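Local coordinates for protein GH127 beta-L-arabinofuranoside (Geobacillus stearothermophilus, PDB 4QK0) that probably hydrolyses beta-L-arabinofuranosidic linkages, releasing L-arabinose from arabinose-containing glycans, at residues V73-D76 and S77-A80; D116-N120 and T121-I125. All blocks are in the same frame, centred on the assembly; numbering follows the deposited sequence.

Interaction 1 of 2, residues V73-D76 and S77-A80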
loop_
_atom_site.group_PDB
_atom_site.type_symbol
_atom_site.label_atom_id
_atom_site.label_comp_id
_atom_site.label_asym_id
_atom_site.label_seq_id
_atom_site.Cartn_x
_atom_site.Cartn_y
_atom_site.Cartn_z
ATOM N N VAL A 73 -7.411 16.116 -22.885
ATOM C CA VAL A 73 -7.840 15.692 -24.197
ATOM C C VAL A 73 -9.357 15.363 -24.234
ATOM O O VAL A 73 -10.004 15.527 -25.257
ATOM C CB VAL A 73 -6.877 14.587 -24.703
ATOM C CG1 VAL A 73 -7.187 13.231 -24.091
ATOM C CG2 VAL A 73 -6.924 14.560 -26.207
ATOM N N PHE A 74 -9.901 15.008 -23.071
ATOM C CA PHE A 74 -11.322 14.681 -22.874
ATOM C C PHE A 74 -12.138 15.799 -22.211
ATOM O O PHE A 74 -13.208 15.569 -21.641
ATOM C CB PHE A 74 -11.432 13.417 -22.003
ATOM C CG PHE A 74 -10.614 13.479 -20.726
ATOM C CD1 PHE A 74 -11.014 14.260 -19.650
ATOM C CD2 PHE A 74 -9.407 12.773 -20.632
ATOM C CE1 PHE A 74 -10.244 14.344 -18.493
ATOM C CE2 PHE A 74 -8.640 12.833 -19.482
ATOM C CZ PHE A 74 -9.056 13.609 -18.406
ATOM N N GLN A 75 -11.627 17.003 -22.275
ATOM C CA GLN A 75 -12.324 18.178 -21.756
ATOM C C GLN A 75 -13.776 18.356 -22.317
ATOM O O GLN A 75 -14.670 18.779 -21.602
ATOM C CB GLN A 75 -11.462 19.414 -22.109
ATOM C CG GLN A 75 -11.652 20.627 -21.200
ATOM C CD GLN A 75 -10.817 20.581 -19.924
ATOM O OE1 GLN A 75 -10.086 19.612 -19.647
ATOM N NE2 GLN A 75 -10.914 21.639 -19.145
ATOM N N ASP A 76 -13.978 18.055 -23.608
ATOM C CA ASP A 76 -15.298 18.164 -24.237
ATOM C C ASP A 76 -16.344 17.383 -23.465
ATOM O O ASP A 76 -17.501 17.782 -23.406
ATOM C CB ASP A 76 -15.240 17.665 -25.693
ATOM C CG ASP A 76 -14.422 18.590 -26.634
ATOM O OD1 ASP A 76 -14.010 19.736 -26.214
ATOM O OD2 ASP A 76 -14.145 18.161 -27.799
ATOM N N SER A 77 -15.965 16.249 -22.860
ATOM C CA SER A 77 -16.956 15.433 -22.138
ATOM C C SER A 77 -17.494 16.093 -20.881
ATOM O O SER A 77 -18.577 15.726 -20.374
ATOM C CB SER A 77 -16.346 14.101 -21.708
ATOM O OG SER A 77 -15.323 14.347 -20.744
ATOM N N ASP A 78 -16.742 17.015 -20.317
ATOM C CA ASP A 78 -17.251 17.763 -19.141
ATOM C C ASP A 78 -18.487 18.605 -19.506
ATOM O O ASP A 78 -19.430 18.697 -18.746
ATOM C CB ASP A 78 -16.166 18.681 -18.583
ATOM C CG ASP A 78 -15.124 17.914 -17.793
ATOM O OD1 ASP A 78 -15.490 16.886 -17.169
ATOM O OD2 ASP A 78 -13.966 18.389 -17.730
ATOM N N VAL A 79 -18.450 19.209 -20.676
ATOM C CA VAL A 79 -19.577 19.988 -21.128
ATOM C C VAL A 79 -20.767 19.060 -21.326
ATOM O O VAL A 79 -21.898 19.389 -20.960
ATOM C CB VAL A 79 -19.240 20.713 -22.429
ATOM C CG1 VAL A 79 -20.440 21.486 -22.930
ATOM C CG2 VAL A 79 -18.100 21.669 -22.196
ATOM N N ALA A 80 -20.496 17.885 -21.879
ATOM C CA ALA A 80 -21.524 16.902 -22.135
ATOM C C ALA A 80 -22.181 16.485 -20.870
ATOM O O ALA A 80 -23.404 16.408 -20.784
ATOM C CB ALA A 80 -20.942 15.694 -22.844
#

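Interaction 2 of 2, residues D116-N120 and T121-I125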
loop_
_atom_site.group_PDB
_atom_site.type_symbol
_atom_site.label_atom_id
_atom_site.label_comp_id
_atom_site.label_asym_id
_atom_site.label_seq_id
_atom_site.Cartn_x
_atom_site.Cartn_y
_atom_site.Cartn_z
ATOM N N ASP A 116 -18.356 17.315 -41.941
ATOM C CA ASP A 116 -18.586 15.869 -42.072
ATOM C C ASP A 116 -19.227 15.262 -40.825
ATOM O O ASP A 116 -19.526 14.092 -40.836
ATOM C CB ASP A 116 -17.299 15.120 -42.449
ATOM C CG ASP A 116 -16.197 15.246 -41.394
ATOM O OD1 ASP A 116 -16.488 15.728 -40.293
ATOM O OD2 ASP A 116 -15.051 14.842 -41.702
ATOM N N GLY A 117 -19.509 16.072 -39.803
ATOM C CA GLY A 117 -20.105 15.575 -38.568
ATOM C C GLY A 117 -19.160 15.466 -37.336
ATOM O O GLY A 117 -19.621 15.507 -36.213
ATOM N N TYR A 118 -17.861 15.461 -37.556
ATOM C CA TYR A 118 -16.862 15.462 -36.474
ATOM C C TYR A 118 -16.962 16.686 -35.569
ATOM O O TYR A 118 -17.013 17.818 -36.042
ATOM C CB TYR A 118 -15.480 15.395 -37.085
ATOM C CG TYR A 118 -14.383 15.120 -36.109
ATOM C CD1 TYR A 118 -14.187 13.832 -35.601
ATOM C CD2 TYR A 118 -13.437 16.103 -35.801
ATOM C CE1 TYR A 118 -13.130 13.549 -34.730
ATOM C CE2 TYR A 118 -12.382 15.841 -34.941
ATOM C CZ TYR A 118 -12.230 14.561 -34.392
ATOM O OH TYR A 118 -11.217 14.288 -33.514
ATOM N N LEU A 119 -17.020 16.424 -34.262
ATOM C CA LEU A 119 -17.082 17.465 -33.235
ATOM C C LEU A 119 -16.060 17.156 -32.111
ATOM O O LEU A 119 -16.306 16.305 -31.198
ATOM C CB LEU A 119 -18.448 17.478 -32.610
ATOM C CG LEU A 119 -19.047 18.782 -32.083
ATOM C CD1 LEU A 119 -19.984 18.483 -30.948
ATOM C CD2 LEU A 119 -18.064 19.843 -31.687
ATOM N N ASN A 120 -14.925 17.831 -32.172
ATOM C CA ASN A 120 -13.859 17.590 -31.182
ATOM C C ASN A 120 -12.933 18.780 -31.180
ATOM O O ASN A 120 -12.289 19.057 -32.198
ATOM C CB ASN A 120 -13.096 16.315 -31.513
ATOM C CG ASN A 120 -12.061 15.961 -30.454
ATOM O OD1 ASN A 120 -11.008 16.580 -30.362
ATOM N ND2 ASN A 120 -12.364 14.956 -29.656
ATOM N N THR A 121 -12.876 19.482 -30.052
ATOM C CA THR A 121 -12.099 20.716 -29.999
ATOM C C THR A 121 -10.610 20.486 -30.106
ATOM O O THR A 121 -9.921 21.182 -30.863
ATOM C CB THR A 121 -12.421 21.542 -28.763
ATOM O OG1 THR A 121 -12.129 20.775 -27.595
ATOM C CG2 THR A 121 -13.875 21.941 -28.766
ATOM N N TYR A 122 -10.106 19.449 -29.447
ATOM C CA TYR A 122 -8.685 19.185 -29.460
ATOM C C TYR A 122 -8.144 18.935 -30.845
ATOM O O TYR A 122 -7.104 19.476 -31.234
ATOM C CB TYR A 122 -8.407 17.988 -28.571
ATOM C CG TYR A 122 -6.944 17.579 -28.492
ATOM C CD1 TYR A 122 -6.428 16.671 -29.381
ATOM C CD2 TYR A 122 -6.094 18.092 -27.498
ATOM C CE1 TYR A 122 -5.087 16.293 -29.324
ATOM C CE2 TYR A 122 -4.760 17.714 -27.416
ATOM C CZ TYR A 122 -4.266 16.816 -28.340
ATOM O OH TYR A 122 -2.955 16.463 -28.335
ATOM N N TYR A 123 -8.845 18.104 -31.614
ATOM C CA TYR A 123 -8.434 17.824 -33.020
ATOM C C TYR A 123 -8.938 18.819 -34.056
ATOM O O TYR A 123 -8.735 18.638 -35.218
ATOM C CB TYR A 123 -8.876 16.432 -33.407
ATOM C CG TYR A 123 -7.998 15.375 -32.806
ATOM C CD1 TYR A 123 -6.694 15.209 -33.240
ATOM C CD2 TYR A 123 -8.461 14.575 -31.772
ATOM C CE1 TYR A 123 -5.886 14.223 -32.689
ATOM C CE2 TYR A 123 -7.686 13.600 -31.225
ATOM C CZ TYR A 123 -6.401 13.447 -31.660
ATOM O OH TYR A 123 -5.653 12.446 -31.108
ATOM N N THR A 124 -9.659 19.824 -33.631
ATOM C CA THR A 124 -9.988 20.942 -34.510
ATOM C C THR A 124 -9.016 22.090 -34.304
ATOM O O THR A 124 -8.570 22.651 -35.259
ATOM C CB THR A 124 -11.400 21.463 -34.262
ATOM O OG1 THR A 124 -12.347 20.398 -34.522
ATOM C CG2 THR A 124 -11.681 22.658 -35.157
ATOM N N ILE A 125 -8.602 22.342 -33.070
ATOM C CA ILE A 125 -7.732 23.479 -32.764
ATOM C C ILE A 125 -6.267 23.097 -32.606
ATOM O O ILE A 125 -5.392 23.652 -33.252
ATOM C CB ILE A 125 -8.118 24.062 -31.432
ATOM C CG1 ILE A 125 -9.496 24.667 -31.502
ATOM C CG2 ILE A 125 -7.081 25.067 -30.985
ATOM C CD1 ILE A 125 -10.086 24.836 -30.130
HETATM O O HOH W 1 -15.020 20.176 -34.074
#

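Interaction 1 of 2, residues V73-D76 and S77-A80
The backbone between F74 and A80 folds from a turn into a helix: S77 N donates to F74 O over 3.1 Å and D78 N to Q75 O over 3.0 Å, while D76 O receives weak bonds from V79 N and A80 N. The side chain of S77 adds a second grip on the first of these carbonyls. Its hydroxyl is folded back between its own backbone N and carbonyl carbon (chi1 66°), which lets OG donate to F74 O at 2.6 Å, close to the line of the C=O bond (C=O...OG angle 162°). This is the entry to helix 76-92 of the GH127 catalytic domain, which belongs to the six-hairpin clan and probably forms an (alpha/alpha)6 barrel, and the double grip pins one carbonyl, F74 O, to the start of the helix. Were S77 replaced by an alanine, F74 O would probably keep the amide of that position but lose its shorter hydroxyl donor, and the turn would be less firmly fixed. Around this polar core the other side chains pack by their carbons: D78 CB rests 3.4 Å from Q75 O, and V79 CB lies 3.5 Å from D76 O. The Q75 side-chain amide turns back along the chain, OE1 accepting from M72 N, and D76 OD1 is hydrogen-bonded to T121 OG1. V79 meets A54 and F58 of helix 54-61, while the F74 ring meets that of H139 with planes at about 45°.

Interaction 2 of 2, residues D116-N120 and T121-I125
N120 and Y123 are joined by a capping bond: Y123 N donates to N120 OD1 at 2.9 Å, nearly straight (169°) and in the plane of the side-chain carbonyl. With CG anti to its backbone N (chi1 -175°), N120 carries this oxygen forward to the amide of Y123. Its backbone is held too, since T124 OG1 donates to N120 O at 2.7 Å from above the carbonyl plane. One water closes a small ring beside this bond, accepting from N120 N at 3.0 Å and donating to T124 OG1 at 2.7 Å; the same hydroxyl is bonded to Q114 NE2. Next comes Y118, whose ring edge receives Y123 CB, the OH 3.2 Å from that carbon; the OH is bonded to E140. One face of the Y123 ring takes Y122 CD1, 3.7 Å above its centre. Behind Y118 an Asx turn sets the backbone, D116 OD1 accepting from Y118 N at 3.1 Å, and G117 between them has backbone angles that call for glycine. The loop thus runs into helix 122-126 between three longer helices: L119 packs on F58 of helix 54-61 and Y170 of helix 162-177, N120 and Y123 lie against E140 of helix 140-158, and I125 touches I60.

Interaction 1 precedes interaction 2 along the chain, with helix 76-92 continuing out of the first and helix 96-112 leading towards the second. Both are loop-to-helix entries within the GH127 catalytic domain, their centres about 12 Å apart on the same side of the chain's centre. They touch directly: D76 OD1 and T121 OG1, 2.6 Å apart, probably share a hydrogen bond, D76 OD2 packs on N120 CA, and V73 CG2 meets the Y122 ring at CG. Helices 54-61 and 140-158 border both. The beginnings of helices 76-92 and 122-126 are therefore tied to each other, and two parts of the chain some forty residues apart are brought together within the catalytic domain.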